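PDB 6IC9: PHD finger protein 3 from Homo sapiens, which reads the phosphorylated C-terminal domain of RNA polymerase II through its SPOC domain, the part present here, and regulates neuronal gene expression. Local coordinates for residues P38-L41 / T42-L45; T59-D62 / Y63-K66. All blocks are in the same frame, centred on the assembly; numbering follows the deposited sequence.

Contact 1: P38-L41 / T42-L45; sequences PEYL and TEDL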
ATOM      1  N   PRO A  38      -6.107 -11.860   1.178  1.00 41.75           N
ATOM      2  CA  PRO A  38      -4.877 -11.560   1.902  1.00 38.49           C
ATOM      3  C   PRO A  38      -4.044 -12.787   2.220  1.00 44.64           C
ATOM      4  O   PRO A  38      -3.110 -12.678   3.020  1.00 38.31           O
ATOM      5  CB  PRO A  38      -5.414 -10.931   3.187  1.00 39.26           C
ATOM      6  CG  PRO A  38      -6.589 -11.756   3.496  1.00 41.61           C
ATOM      7  CD  PRO A  38      -7.224 -12.089   2.114  1.00 41.42           C
ATOM      8  N   GLU A  39      -4.404 -13.931   1.633  1.00 42.04           N
ATOM      9  CA  GLU A  39      -3.790 -15.201   2.005  1.00 43.66           C
ATOM     10  C   GLU A  39      -2.284 -15.110   1.810  1.00 41.16           C
ATOM     11  O   GLU A  39      -1.806 -14.580   0.796  1.00 40.39           O
ATOM     12  CB  GLU A  39      -4.377 -16.345   1.159  1.00 40.09           C
ATOM     13  CG  GLU A  39      -4.029 -16.199  -0.340  1.00 46.96           C
ATOM     14  CD  GLU A  39      -4.783 -17.152  -1.278  1.00 53.30           C
ATOM     15  OE1 GLU A  39      -4.384 -17.244  -2.457  1.00 59.85           O
ATOM     16  OE2 GLU A  39      -5.763 -17.794  -0.860  1.00 50.75           O
ATOM     17  N   TYR A  40      -1.537 -15.580   2.809  1.00 41.02           N
ATOM     18  CA  TYR A  40      -0.080 -15.694   2.770  1.00 42.54           C
ATOM     19  C   TYR A  40       0.645 -14.362   2.888  1.00 42.48           C
ATOM     20  O   TYR A  40       1.884 -14.334   2.744  1.00 37.96           O
ATOM     21  CB  TYR A  40       0.416 -16.393   1.498  1.00 42.40           C
ATOM     22  CG  TYR A  40      -0.301 -17.684   1.172  1.00 46.61           C
ATOM     23  CD1 TYR A  40      -0.986 -17.834  -0.027  1.00 47.48           C
ATOM     24  CD2 TYR A  40      -0.310 -18.750   2.084  1.00 45.60           C
ATOM     25  CE1 TYR A  40      -1.653 -19.021  -0.334  1.00 50.08           C
ATOM     26  CE2 TYR A  40      -0.966 -19.939   1.784  1.00 48.49           C
ATOM     27  CZ  TYR A  40      -1.638 -20.070   0.575  1.00 51.21           C
ATOM     28  OH  TYR A  40      -2.297 -21.247   0.262  1.00 52.72           O
ATOM     29  N   LEU A  41      -0.068 -13.256   3.134  1.00 38.90           N
ATOM     30  CA  LEU A  41       0.629 -11.981   3.224  1.00 43.75           C
ATOM     31  C   LEU A  41       1.636 -11.975   4.364  1.00 40.39           C
ATOM     32  O   LEU A  41       2.675 -11.320   4.268  1.00 39.52           O
ATOM     33  CB  LEU A  41      -0.380 -10.835   3.379  1.00 39.87           C
ATOM     34  CG  LEU A  41      -0.907 -10.279   2.060  1.00 40.75           C
ATOM     35  CD1 LEU A  41      -1.860  -9.121   2.389  1.00 41.49           C
ATOM     36  CD2 LEU A  41       0.240  -9.844   1.108  1.00 36.59           C
ATOM     37  N   THR A  42       1.364 -12.720   5.434  1.00 41.73           N
ATOM     38  CA  THR A  42       2.297 -12.763   6.557  1.00 42.32           C
ATOM     39  C   THR A  42       3.679 -13.235   6.125  1.00 45.28           C
ATOM     40  O   THR A  42       4.697 -12.751   6.637  1.00 46.48           O
ATOM     41  CB  THR A  42       1.724 -13.673   7.635  1.00 43.43           C
ATOM     42  OG1 THR A  42       0.318 -13.407   7.765  1.00 50.99           O
ATOM     43  CG2 THR A  42       2.439 -13.424   8.959  1.00 44.97           C
ATOM     44  N   GLU A  43       3.737 -14.163   5.157  1.00 40.14           N
ATOM     45  CA  GLU A  43       5.008 -14.694   4.657  1.00 37.10           C
ATOM     46  C   GLU A  43       5.579 -13.877   3.519  1.00 41.00           C
ATOM     47  O   GLU A  43       6.775 -13.967   3.238  1.00 42.32           O
ATOM     48  CB  GLU A  43       4.817 -16.143   4.154  1.00 42.38           C
ATOM     49  CG  GLU A  43       4.010 -16.971   5.104  1.00 50.20           C
ATOM     50  CD  GLU A  43       3.333 -18.165   4.443  1.00 55.95           C
ATOM     51  OE1 GLU A  43       3.798 -18.645   3.381  1.00 52.60           O
ATOM     52  OE2 GLU A  43       2.318 -18.604   5.005  1.00 59.47           O
ATOM     53  N   ASP A  44       4.758 -13.086   2.859  1.00 36.83           N
ATOM     54  CA  ASP A  44       5.164 -12.395   1.648  1.00 36.27           C
ATOM     55  C   ASP A  44       5.609 -10.954   1.889  1.00 41.00           C
ATOM     56  O   ASP A  44       6.062 -10.305   0.944  1.00 42.07           O
ATOM     57  CB  ASP A  44       3.984 -12.369   0.662  1.00 35.11           C
ATOM     58  CG  ASP A  44       3.745 -13.715  -0.026  1.00 41.61           C
ATOM     59  OD1 ASP A  44       4.595 -14.623   0.125  1.00 37.75           O
ATOM     60  OD2 ASP A  44       2.700 -13.838  -0.724  1.00 34.51           O
ATOM     61  N   LEU A  45       5.417 -10.417   3.104  1.00 37.03           N
ATOM     62  CA  LEU A  45       5.856  -9.053   3.393  1.00 34.20           C
ATOM     63  C   LEU A  45       7.088  -9.105   4.282  1.00 38.17           C
ATOM     64  O   LEU A  45       7.141  -9.934   5.208  1.00 38.63           O
ATOM     65  CB  LEU A  45       4.749  -8.252   4.089  1.00 29.98           C
ATOM     66  CG  LEU A  45       3.551  -7.971   3.164  1.00 32.06           C
ATOM     67  CD1 LEU A  45       2.405  -7.495   3.976  1.00 32.31           C
ATOM     68  CD2 LEU A  45       3.890  -6.960   2.019  1.00 33.90           C
TER
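Thr42, in the first part of helix 41-44, is fixed by its OG1, set beside the backbone N and anti to the carbonyl carbon (chi1 -42°) and hydrogen-bonded to the Ile14 carbonyl, while the next residue, Glu43, turns to Tyr40. Glu43 sends its N-H to Tyr40 O (3.0 Å), a weak, bent bond, and its extended side chain runs alongside that of Tyr40. Glu43 OE2 comes up at the edge of the Tyr40 ring, near its plane, 3.9 Å from Tyr40 CD2, with carboxylate and ring planes 62° apart. Tyr40 is the N-cap of this short helix of the SPOC domain, and the type II turn from Pro38 to Leu41, closed by Leu41 N to Pro38 O, leads the chain into it. Asp44 N lies 3.1 Å from both Tyr40 O and Leu41 O; the first bond is weak, and the second reaches its acceptor from above the carbonyl plane. The Asp44 carboxylate folds back over Tyr40 O, and OD2 forms a salt bridge with Arg154, which also bonds Glu39 O. Replacing Asp44 by an alanine would probably leave Arg154 without its charged mate here, though still tied to that carbonyl. Leu45 gives Leu41 O a weak N-H bond as the helix ends, and Leu45 CD1 meets Leu41 CD2 at 4.3 Å, two branched apolar chains suited to their buried places.

Contact 2: T59-D62 / Y63-K66; sequences TVWD and YVEK
Val64 lays its CG2 against the six-membered part of the Trp61 indole, 4.0 Å from Trp61 CE3, approaching obliquely while the two side chains point the same way. Val64 CG2 also meets Val60 CG1 at 4.0 Å, a branch that Val60 holds anti to its backbone N (chi1 172°). Valine suits both places, its short apolar methyls filling the space between helix and sheet with no polar end to satisfy; Val64 CG2 lies 3.3 Å from Val60 O. The backbone is held by the regular i to i+4 bonds of an alpha-helix, with Val64 N to Val60 O at 2.8 Å and Lys66 N to Asp62 O longest at 3.3 Å. Asp62 O also accepts from a water 2.9 Å away, and that water donates to Glu65 OE1 (2.7 Å), bridging backbone and carboxylate on the polar side, where charged residues are at home. Asp62 OD2 instead turns back to Gln58 NE2. Tyr63 swings its ring away from the preceding turn, CG anti to the backbone N (chi1 174°), and its hydroxyl is hydrogen-bonded to Asp116 and Lys115. Helix 57-70 thus lies with Val60, Trp61 and Val64 against Leu151 of strand 147-155, Val60 and Tyr63 on Tyr118 of strand 114-122, and the indole NE1 bonded to Tyr104 OH of strand 104-107.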
ATOM      1  N   THR A  59       0.016   6.914 -13.164  1.00 28.91           N
ATOM      2  CA  THR A  59       0.916   5.860 -13.641  1.00 27.83           C
ATOM      3  C   THR A  59       0.558   4.522 -13.005  1.00 31.02           C
ATOM      4  O   THR A  59       0.501   3.498 -13.692  1.00 28.92           O
ATOM      5  CB  THR A  59       2.376   6.235 -13.357  1.00 35.56           C
ATOM      6  OG1 THR A  59       2.672   7.479 -14.009  1.00 31.69           O
ATOM      7  CG2 THR A  59       3.340   5.160 -13.914  1.00 34.07           C
ATOM      8  N   VAL A  60       0.310   4.511 -11.689  1.00 28.74           N
ATOM      9  CA  VAL A  60      -0.128   3.282 -11.023  1.00 25.53           C
ATOM     10  C   VAL A  60      -1.438   2.773 -11.617  1.00 28.31           C
ATOM     11  O   VAL A  60      -1.593   1.574 -11.847  1.00 27.13           O
ATOM     12  CB  VAL A  60      -0.256   3.534  -9.516  1.00 23.64           C
ATOM     13  CG1 VAL A  60      -0.905   2.301  -8.800  1.00 28.22           C
ATOM     14  CG2 VAL A  60       1.162   3.737  -8.980  1.00 25.02           C
ATOM     15  N   TRP A  61      -2.437   3.658 -11.794  1.00 28.14           N
ATOM     16  CA  TRP A  61      -3.737   3.152 -12.266  1.00 30.70           C
ATOM     17  C   TRP A  61      -3.676   2.676 -13.717  1.00 29.77           C
ATOM     18  O   TRP A  61      -4.340   1.703 -14.061  1.00 30.17           O
ATOM     19  CB  TRP A  61      -4.835   4.214 -12.073  1.00 30.67           C
ATOM     20  CG  TRP A  61      -4.967   4.527 -10.584  1.00 35.05           C
ATOM     21  CD1 TRP A  61      -4.890   5.749  -9.997  1.00 34.67           C
ATOM     22  CD2 TRP A  61      -5.149   3.580  -9.514  1.00 32.41           C
ATOM     23  NE1 TRP A  61      -5.030   5.631  -8.640  1.00 32.73           N
ATOM     24  CE2 TRP A  61      -5.167   4.312  -8.314  1.00 32.96           C
ATOM     25  CE3 TRP A  61      -5.267   2.179  -9.459  1.00 34.16           C
ATOM     26  CZ2 TRP A  61      -5.324   3.700  -7.057  1.00 33.53           C
ATOM     27  CZ3 TRP A  61      -5.431   1.561  -8.218  1.00 39.54           C
ATOM     28  CH2 TRP A  61      -5.456   2.330  -7.029  1.00 36.77           C
ATOM     29  N   ASP A  62      -2.875   3.308 -14.567  1.00 30.54           N
ATOM     30  CA  ASP A  62      -2.654   2.755 -15.909  1.00 31.49           C
ATOM     31  C   ASP A  62      -2.025   1.362 -15.836  1.00 33.14           C
ATOM     32  O   ASP A  62      -2.466   0.427 -16.504  1.00 30.75           O
ATOM     33  CB  ASP A  62      -1.748   3.686 -16.714  1.00 28.92           C
ATOM     34  CG  ASP A  62      -2.421   4.995 -17.069  1.00 39.58           C
ATOM     35  OD1 ASP A  62      -1.723   5.927 -17.534  1.00 40.33           O
ATOM     36  OD2 ASP A  62      -3.631   5.109 -16.840  1.00 44.03           O
ATOM     37  N   TYR A  63      -1.013   1.197 -14.966  1.00 29.31           N
ATOM     38  CA  TYR A  63      -0.365  -0.093 -14.789  1.00 26.64           C
ATOM     39  C   TYR A  63      -1.333  -1.134 -14.240  1.00 31.20           C
ATOM     40  O   TYR A  63      -1.337  -2.301 -14.675  1.00 30.37           O
ATOM     41  CB  TYR A  63       0.821   0.124 -13.838  1.00 24.68           C
ATOM     42  CG  TYR A  63       1.540  -1.098 -13.417  1.00 29.68           C
ATOM     43  CD1 TYR A  63       1.805  -1.326 -12.063  1.00 26.35           C
ATOM     44  CD2 TYR A  63       1.972  -2.035 -14.352  1.00 29.45           C
ATOM     45  CE1 TYR A  63       2.505  -2.457 -11.637  1.00 32.45           C
ATOM     46  CE2 TYR A  63       2.687  -3.184 -13.932  1.00 28.97           C
ATOM     47  CZ  TYR A  63       2.933  -3.385 -12.591  1.00 32.02           C
ATOM     48  OH  TYR A  63       3.637  -4.484 -12.186  1.00 30.66           O
ATOM     49  N   VAL A  64      -2.152  -0.742 -13.259  1.00 28.81           N
ATOM     50  CA  VAL A  64      -3.085  -1.691 -12.667  1.00 28.19           C
ATOM     51  C   VAL A  64      -4.067  -2.183 -13.735  1.00 30.63           C
ATOM     52  O   VAL A  64      -4.433  -3.367 -13.772  1.00 31.67           O
ATOM     53  CB  VAL A  64      -3.825  -1.045 -11.469  1.00 30.60           C
ATOM     54  CG1 VAL A  64      -5.107  -1.835 -11.123  1.00 31.36           C
ATOM     55  CG2 VAL A  64      -2.908  -0.913 -10.206  1.00 28.95           C
ATOM     56  N   GLU A  65      -4.473  -1.292 -14.636  1.00 27.87           N
ATOM     57  CA  GLU A  65      -5.358  -1.710 -15.744  1.00 33.68           C
ATOM     58  C   GLU A  65      -4.716  -2.796 -16.615  1.00 33.91           C
ATOM     59  O   GLU A  65      -5.379  -3.762 -17.009  1.00 33.38           O
ATOM     60  CB  GLU A  65      -5.713  -0.474 -16.564  1.00 36.89           C
ATOM     61  CG  GLU A  65      -6.622  -0.729 -17.768  1.00 41.40           C
ATOM     62  CD  GLU A  65      -7.029   0.604 -18.372  1.00 50.11           C
ATOM     63  OE1 GLU A  65      -6.147   1.301 -18.941  1.00 49.03           O
ATOM     64  OE2 GLU A  65      -8.202   0.985 -18.193  1.00 53.76           O
ATOM     65  N   LYS A  66      -3.424  -2.649 -16.935  1.00 33.06           N
ATOM     66  CA  LYS A  66      -2.718  -3.681 -17.705  1.00 31.16           C
ATOM     67  C   LYS A  66      -2.577  -4.965 -16.917  1.00 32.65           C
ATOM     68  O   LYS A  66      -2.684  -6.065 -17.477  1.00 34.96           O
ATOM     69  CB  LYS A  66      -1.328  -3.190 -18.128  1.00 33.94           C
ATOM     70  CG  LYS A  66      -1.340  -1.926 -18.939  1.00 37.01           C
ATOM     71  CD  LYS A  66       0.076  -1.408 -19.260  1.00 41.16           C
ATOM     72  CE  LYS A  66      -0.039   0.007 -19.879  1.00 50.02           C
ATOM     73  NZ  LYS A  66       1.272   0.655 -20.224  1.00 56.58           N
TER
HETATM   74  O   HOH W   1      -3.439   1.021 -19.186  1.00 46.90           O

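Contacts 1 and 2 follow one another along the chain, joined by strand 48-55, and both flank the mixed beta-sheet of the SPOC domain. Their centres are 23 Å apart and their nearest atoms about 14 Å, so neither touches the other. Strand 147-155 serves both: Ile152 and Arg154 pack against contact 1, and Leu151 against contact 2, so the two are related through one shared strand. The phosphorylated polymerase peptide is met in contact 2, where Thr59, Tyr63 and Lys66 each pack on an apolar side chain of the peptide, so this part of helix 57-70 probably forms part of the peptide-reading surface.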